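Local coordinates for tumor necrosis factor receptor superfamily member 16 (Rattus norvegicus, PDB 1SG1), which serves as a low-affinity cell-surface receptor for nerve growth factor and probably for related neurotrophins, at residues 4-9 against 16-21; 63-68 against 85-90; 148-151 against 155-158. One frame throughout, in Å; residues are numbered along the deposited sequence.

Contact 1: 4-9 against 16-21; sequences CSTGLY and CKACNL
The backbones of Leu-8 and Cys-16 are tied by one hydrogen bond, Cys-16 N to Leu-8 O at 2.8 Å, next to the point where the two chains run closest, Tyr-9 CA lying 5.2 Å from Cys-16 CA. Both segments are irregular, and after this single backbone link a side chain supplies the second bond. The hydroxyl of Thr-6 donates to Cys-16 O, with OG1 2.9 Å from the oxygen and approaching it almost end-on (C=O...OG1 angle 161°). The Thr-6 side chain can do this because OG1 is turned beside its own backbone N (chi1 -58°), which leaves the CG2 methyl to graze the same carbonyl. Cys-16 is thus gripped through both its N-H and its C=O, and the two bonds satisfy polar backbone atoms of a buried residue. Apolar packing adds to them, Leu-8 CB resting 4.0 Å from Cys-16 CB. In a separate van der Waals contact, Cys-16 SG reaches the main chain at Tyr-9, 3.5 Å from its carbonyl carbon C. A type I turn from Cys-4 to Gly-7, closed by Gly-7 N to Cys-4 O at 3.1 Å, presents Thr-6 to its partner. Beyond the contact, Lys-17 N donates to the side chain of Gln-33, and Thr-6 also packs on Ala-51. With disulfides Cys-4 to Cys-15, Cys-16 to Cys-29 and Cys-19 to Cys-36 around it, the arrangement is that of the first cysteine-rich repeat of a tumour necrosis factor receptor ectodomain, built on disulfides and irregular loops.

Contact 2: 63-68 against 85-90; sequences GLQSMS and YYQDEE
Leu-64 packs on Tyr-85 where two successive cysteine-rich repeats of the receptor rod meet, each bringing a two-stranded antiparallel sheet: 65-69 with 78-81 on one side, 85-87 with 94-96 on the other. The backbones stay well apart, Leu-64 CA to Tyr-85 CA being 8.0 Å, and no hydrogen bond joins the two segments. Apolar packing is therefore what joins these two segments. Leu-64 CD2 sits over one face of the phenol ring, 3.9 Å from its centroid and 25° off the normal, a CH-pi contact displaced toward CZ, from which it is 3.5 Å away. The second methyl, CD1, touches the CD2-CE2 side of the ring at 3.7 Å from CE2, and the two side chains meet nearly at right angles. With an alanine at Tyr-85, both leucine methyls would probably lose the flat surface they rest on, opening a gap between the repeats. Polar groups contribute little directly: Gln-65 and Gln-87 extend toward one another beside Cys-81, which both touch. Their amides stop short of bonding, with Gln-65 OE1 4.4 Å from Gln-87 NE2, which instead donates to the carbonyl oxygen of Gly-92.

Contact 3: 148-151 against 155-158; sequences QLRE and WADA
Arg-150 lays the outer part of its side chain against the methyl of Ala-156, within the fourth cysteine-rich repeat of the receptor, where both segments are irregular loop. The methyl meets the guanidinium obliquely, with Ala-156 CB 3.8 Å from Arg-150 NE and equally far from NH2. An extended chain makes this reach possible: CG is anti to the backbone N (chi1 176°), and the carbons continue outstretched to NE, carrying the charged group along the 155-158 segment as far as Trp-155. There the indole nitrogen NE1 lies at the guanidinium edge, close to its plane, 3.9 Å from NH2, while the two planes stand 82° apart. Both nitrogens are donors, so this is an approach between neighbours and not a hydrogen bond; nor is the guanidinium stacked on the indole.

At the other end the contact is mostly main chain. Arg-150 is paired through its backbone with Glu-159, and Glu-151 CA comes within 4.5 Å of Ala-158 CA. On the far side of the 155-158 segment, Asp-157 turns away from the contact, and its OD1 accepts a hydrogen bond from Thr-140 N, joining this loop to another part of the repeat. The small Ala-158 lets the chains close up: its CA makes a CA-H...O contact with Arg-150 O at 3.3 Å, and its CB lies 3.6 Å from that same oxygen.

Overall arrangement
The three contacts lie in series along an elongated chain, as expected of a rod assembled from cysteine-rich repeats. Contact 2 is near the middle, its centre 37 Å from that of contact 1 and 39 Å from that of contact 3; the centres of contacts 1 and 3 are 74 Å apart, so the three are almost in line. None touches another, and even contacts 1 and 2 keep their nearest atoms about 19 Å apart. Contacts 1 and 3 are each internal to a repeat, whereas contact 2 bridges two. Residues of other protein chains, probably the neurotrophin, pack on Asn-20 and Leu-21 of segment 16-21 and on Met-67 of segment 63-68, whereas no other chain of the assembly touches the segments of contact 3.

Contact 1: 4-9 against 16-21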
# COMPACT_ATOMS: atom_id res chain seq x y z
N CYS C 4 6.73 -33.46 -25.33
CA CYS C 4 6.70 -32.10 -25.83
C CYS C 4 5.84 -31.23 -24.93
O CYS C 4 4.65 -31.06 -25.18
CB CYS C 4 6.11 -32.08 -27.25
SG CYS C 4 6.13 -30.42 -27.99
N SER C 5 6.45 -30.68 -23.88
CA SER C 5 5.72 -29.83 -22.94
C SER C 5 5.08 -28.61 -23.59
O SER C 5 4.52 -27.78 -22.91
CB SER C 5 6.66 -29.37 -21.82
OG SER C 5 7.63 -28.47 -22.31
N THR C 6 5.16 -28.53 -24.91
CA THR C 6 4.61 -27.40 -25.66
C THR C 6 3.46 -27.76 -26.59
O THR C 6 2.61 -26.93 -26.87
CB THR C 6 5.69 -26.75 -26.51
OG1 THR C 6 6.76 -26.33 -25.66
CG2 THR C 6 5.13 -25.55 -27.27
N GLY C 7 3.45 -28.99 -27.09
CA GLY C 7 2.41 -29.41 -28.00
C GLY C 7 2.52 -28.69 -29.33
O GLY C 7 1.58 -28.66 -30.12
N LEU C 8 3.69 -28.10 -29.57
CA LEU C 8 3.97 -27.37 -30.80
C LEU C 8 5.27 -27.85 -31.42
O LEU C 8 6.26 -28.06 -30.74
CB LEU C 8 4.05 -25.86 -30.53
CG LEU C 8 2.67 -25.19 -30.50
CD1 LEU C 8 2.80 -23.75 -30.00
CD2 LEU C 8 2.06 -25.25 -31.90
N TYR C 9 5.24 -28.03 -32.73
CA TYR C 9 6.41 -28.56 -33.42
C TYR C 9 6.94 -27.68 -34.51
O TYR C 9 6.21 -26.94 -35.16
CB TYR C 9 6.08 -29.94 -33.96
CG TYR C 9 5.69 -30.89 -32.87
CD1 TYR C 9 6.66 -31.59 -32.15
CD2 TYR C 9 4.35 -31.04 -32.50
CE1 TYR C 9 6.30 -32.42 -31.09
CE2 TYR C 9 3.98 -31.86 -31.45
CZ TYR C 9 4.96 -32.55 -30.75
OH TYR C 9 4.60 -33.37 -29.71
N CYS C 16 8.85 -27.11 -30.25
CA CYS C 16 9.11 -25.69 -30.07
C CYS C 16 9.41 -25.37 -28.61
O CYS C 16 8.76 -25.91 -27.71
CB CYS C 16 7.90 -24.89 -30.53
SG CYS C 16 7.61 -25.06 -32.32
N LYS C 17 10.40 -24.52 -28.39
CA LYS C 17 10.77 -24.10 -27.04
C LYS C 17 9.74 -23.07 -26.62
O LYS C 17 9.08 -22.46 -27.46
CB LYS C 17 12.15 -23.45 -27.02
CG LYS C 17 13.31 -24.41 -27.22
CD LYS C 17 14.63 -23.66 -27.28
CE LYS C 17 15.82 -24.61 -27.15
NZ LYS C 17 15.83 -25.29 -25.82
N ALA C 18 9.59 -22.86 -25.31
CA ALA C 18 8.62 -21.90 -24.83
C ALA C 18 9.27 -20.68 -24.17
O ALA C 18 10.32 -20.78 -23.54
CB ALA C 18 7.64 -22.57 -23.86
N CYS C 19 8.61 -19.52 -24.34
CA CYS C 19 9.07 -18.26 -23.76
C CYS C 19 8.57 -18.23 -22.33
O CYS C 19 7.38 -18.08 -22.07
CB CYS C 19 8.51 -17.07 -24.53
SG CYS C 19 9.00 -17.06 -26.28
N ASN C 20 9.51 -18.38 -21.41
CA ASN C 20 9.24 -18.40 -19.99
C ASN C 20 8.52 -17.17 -19.44
O ASN C 20 8.00 -16.34 -20.18
CB ASN C 20 10.57 -18.62 -19.25
CG ASN C 20 11.74 -17.88 -19.88
OD1 ASN C 20 12.88 -18.00 -19.44
ND2 ASN C 20 11.45 -17.09 -20.93
N LEU C 21 8.50 -17.08 -18.11
CA LEU C 21 7.85 -15.97 -17.41
C LEU C 21 8.65 -14.69 -17.58
O LEU C 21 9.85 -14.67 -17.32
CB LEU C 21 7.74 -16.32 -15.93
CG LEU C 21 6.41 -16.16 -15.21
CD1 LEU C 21 5.26 -16.77 -16.02
CD2 LEU C 21 6.56 -16.84 -13.85

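Contact 2: 63-68 against 85-90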
# COMPACT_ATOMS: atom_id res chain seq x y z
N GLY C 63 -9.03 7.35 -16.78
CA GLY C 63 -10.07 8.11 -16.10
C GLY C 63 -10.00 8.20 -14.58
O GLY C 63 -9.02 8.70 -14.01
N LEU C 64 -11.07 7.74 -13.94
CA LEU C 64 -11.19 7.72 -12.49
C LEU C 64 -10.49 6.48 -11.94
O LEU C 64 -10.53 6.23 -10.73
CB LEU C 64 -12.65 7.67 -12.07
CG LEU C 64 -13.51 8.92 -12.22
CD1 LEU C 64 -14.92 8.64 -11.73
CD2 LEU C 64 -12.88 10.07 -11.43
N GLN C 65 -9.86 5.69 -12.81
CA GLN C 65 -9.18 4.48 -12.38
C GLN C 65 -7.77 4.81 -11.95
O GLN C 65 -7.09 5.59 -12.60
CB GLN C 65 -9.15 3.46 -13.52
CG GLN C 65 -10.48 2.78 -13.78
CD GLN C 65 -10.79 1.74 -12.74
OE1 GLN C 65 -11.95 1.51 -12.38
NE2 GLN C 65 -9.74 1.09 -12.24
N SER C 66 -7.33 4.22 -10.84
CA SER C 66 -5.99 4.47 -10.34
C SER C 66 -5.19 3.19 -10.12
O SER C 66 -5.72 2.13 -9.78
CB SER C 66 -6.05 5.26 -9.04
OG SER C 66 -6.58 4.47 -8.00
N MET C 67 -3.89 3.31 -10.28
CA MET C 67 -3.02 2.19 -10.13
C MET C 67 -3.09 1.66 -8.71
O MET C 67 -2.94 2.38 -7.74
CB MET C 67 -1.60 2.63 -10.48
CG MET C 67 -0.50 1.64 -10.18
SD MET C 67 1.06 2.18 -10.92
CE MET C 67 0.81 1.52 -12.55
N SER C 68 -3.36 0.38 -8.60
CA SER C 68 -3.43 -0.28 -7.33
C SER C 68 -2.23 -1.20 -7.31
O SER C 68 -1.77 -1.60 -6.26
CB SER C 68 -4.69 -1.10 -7.22
OG SER C 68 -4.61 -1.89 -6.05
N TYR C 85 -13.76 7.46 -4.79
CA TYR C 85 -14.83 6.73 -5.45
C TYR C 85 -14.78 5.26 -5.17
O TYR C 85 -13.85 4.79 -4.55
CB TYR C 85 -14.76 6.93 -6.98
CG TYR C 85 -14.50 8.35 -7.42
CD1 TYR C 85 -13.27 8.96 -7.19
CD2 TYR C 85 -15.50 9.08 -8.07
CE1 TYR C 85 -13.04 10.28 -7.59
CE2 TYR C 85 -15.28 10.39 -8.47
CZ TYR C 85 -14.05 10.99 -8.23
OH TYR C 85 -13.83 12.29 -8.63
N TYR C 86 -15.79 4.54 -5.65
CA TYR C 86 -15.90 3.09 -5.52
C TYR C 86 -16.42 2.57 -6.87
O TYR C 86 -16.98 3.33 -7.63
CB TYR C 86 -16.88 2.72 -4.40
CG TYR C 86 -18.33 2.94 -4.75
CD1 TYR C 86 -19.16 1.87 -5.09
CD2 TYR C 86 -18.88 4.22 -4.75
CE1 TYR C 86 -20.50 2.07 -5.43
CE2 TYR C 86 -20.22 4.43 -5.09
CZ TYR C 86 -21.02 3.35 -5.42
OH TYR C 86 -22.35 3.56 -5.73
N GLN C 87 -16.23 1.29 -7.16
CA GLN C 87 -16.68 0.73 -8.42
C GLN C 87 -18.08 0.15 -8.34
O GLN C 87 -18.36 -0.69 -7.50
CB GLN C 87 -15.70 -0.36 -8.89
CG GLN C 87 -16.20 -1.20 -10.07
CD GLN C 87 -15.05 -1.79 -10.90
OE1 GLN C 87 -14.13 -2.42 -10.37
NE2 GLN C 87 -15.12 -1.60 -12.22
N ASP C 88 -18.96 0.61 -9.22
CA ASP C 88 -20.32 0.11 -9.27
C ASP C 88 -20.27 -1.26 -9.94
O ASP C 88 -19.76 -1.41 -11.05
CB ASP C 88 -21.21 1.08 -10.06
CG ASP C 88 -22.65 0.62 -10.14
OD1 ASP C 88 -22.90 -0.43 -10.76
OD2 ASP C 88 -23.53 1.31 -9.59
N GLU C 89 -20.80 -2.26 -9.23
CA GLU C 89 -20.82 -3.66 -9.66
C GLU C 89 -21.25 -4.04 -11.07
O GLU C 89 -20.51 -4.72 -11.79
CB GLU C 89 -21.65 -4.48 -8.67
CG GLU C 89 -20.84 -5.03 -7.51
CD GLU C 89 -19.67 -5.89 -7.99
OE1 GLU C 89 -19.91 -6.86 -8.75
OE2 GLU C 89 -18.52 -5.59 -7.60
N GLU C 90 -22.46 -3.65 -11.46
CA GLU C 90 -22.97 -4.00 -12.78
C GLU C 90 -22.50 -3.05 -13.88
O GLU C 90 -22.40 -3.44 -15.05
CB GLU C 90 -24.49 -4.05 -12.75
CG GLU C 90 -25.06 -4.99 -11.71
CD GLU C 90 -26.48 -4.62 -11.30
OE1 GLU C 90 -27.35 -4.52 -12.20
OE2 GLU C 90 -26.73 -4.44 -10.09

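Contact 3: 148-151 against 155-158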
# COMPACT_ATOMS: atom_id res chain seq x y z
N GLN C 148 -24.15 24.11 30.46
CA GLN C 148 -24.41 23.41 29.20
C GLN C 148 -25.02 24.43 28.26
O GLN C 148 -26.23 24.58 28.24
CB GLN C 148 -25.39 22.26 29.42
CG GLN C 148 -25.57 21.33 28.21
CD GLN C 148 -25.99 19.93 28.60
OE1 GLN C 148 -25.53 18.95 28.03
NE2 GLN C 148 -26.88 19.83 29.57
N LEU C 149 -24.17 25.12 27.51
CA LEU C 149 -24.58 26.15 26.58
C LEU C 149 -25.44 25.59 25.46
O LEU C 149 -26.39 26.21 25.02
CB LEU C 149 -23.34 26.82 25.98
CG LEU C 149 -22.57 27.78 26.87
CD1 LEU C 149 -21.11 27.85 26.43
CD2 LEU C 149 -23.23 29.13 26.82
N ARG C 150 -25.06 24.41 25.01
CA ARG C 150 -25.77 23.71 23.95
C ARG C 150 -25.72 22.22 24.30
O ARG C 150 -24.69 21.72 24.72
CB ARG C 150 -25.10 23.98 22.61
CG ARG C 150 -25.69 23.21 21.44
CD ARG C 150 -25.15 23.70 20.09
NE ARG C 150 -25.89 23.10 18.99
CZ ARG C 150 -26.05 23.66 17.79
NH1 ARG C 150 -25.52 24.86 17.55
NH2 ARG C 150 -26.74 23.03 16.85
N GLU C 151 -26.84 21.52 24.14
CA GLU C 151 -26.89 20.09 24.44
C GLU C 151 -26.51 19.27 23.24
O GLU C 151 -26.55 19.75 22.12
CB GLU C 151 -28.29 19.69 24.90
CG GLU C 151 -29.38 20.11 23.94
CD GLU C 151 -30.74 20.19 24.59
OE1 GLU C 151 -31.29 19.12 24.94
OE2 GLU C 151 -31.24 21.32 24.76
N TRP C 155 -26.46 15.77 15.66
CA TRP C 155 -25.65 16.54 14.71
C TRP C 155 -24.67 17.56 15.29
O TRP C 155 -23.86 18.12 14.56
CB TRP C 155 -26.55 17.21 13.66
CG TRP C 155 -27.53 18.16 14.21
CD1 TRP C 155 -27.37 19.50 14.38
CD2 TRP C 155 -28.81 17.83 14.74
NE1 TRP C 155 -28.48 20.03 14.99
CE2 TRP C 155 -29.38 19.03 15.22
CE3 TRP C 155 -29.53 16.64 14.86
CZ2 TRP C 155 -30.64 19.07 15.81
CZ3 TRP C 155 -30.79 16.68 15.45
CH2 TRP C 155 -31.33 17.89 15.91
N ALA C 156 -24.73 17.81 16.58
CA ALA C 156 -23.77 18.73 17.18
C ALA C 156 -23.46 18.30 18.59
O ALA C 156 -24.35 17.94 19.35
CB ALA C 156 -24.29 20.15 17.15
N ASP C 157 -22.18 18.30 18.93
CA ASP C 157 -21.74 17.91 20.27
C ASP C 157 -22.11 18.98 21.29
O ASP C 157 -22.38 20.13 20.94
CB ASP C 157 -20.22 17.70 20.26
CG ASP C 157 -19.66 17.37 21.63
OD1 ASP C 157 -20.29 16.60 22.38
OD2 ASP C 157 -18.58 17.88 21.94
N ALA C 158 -22.14 18.59 22.56
CA ALA C 158 -22.47 19.50 23.64
C ALA C 158 -21.40 20.58 23.79
O ALA C 158 -20.26 20.42 23.38
CB ALA C 158 -22.63 18.73 24.92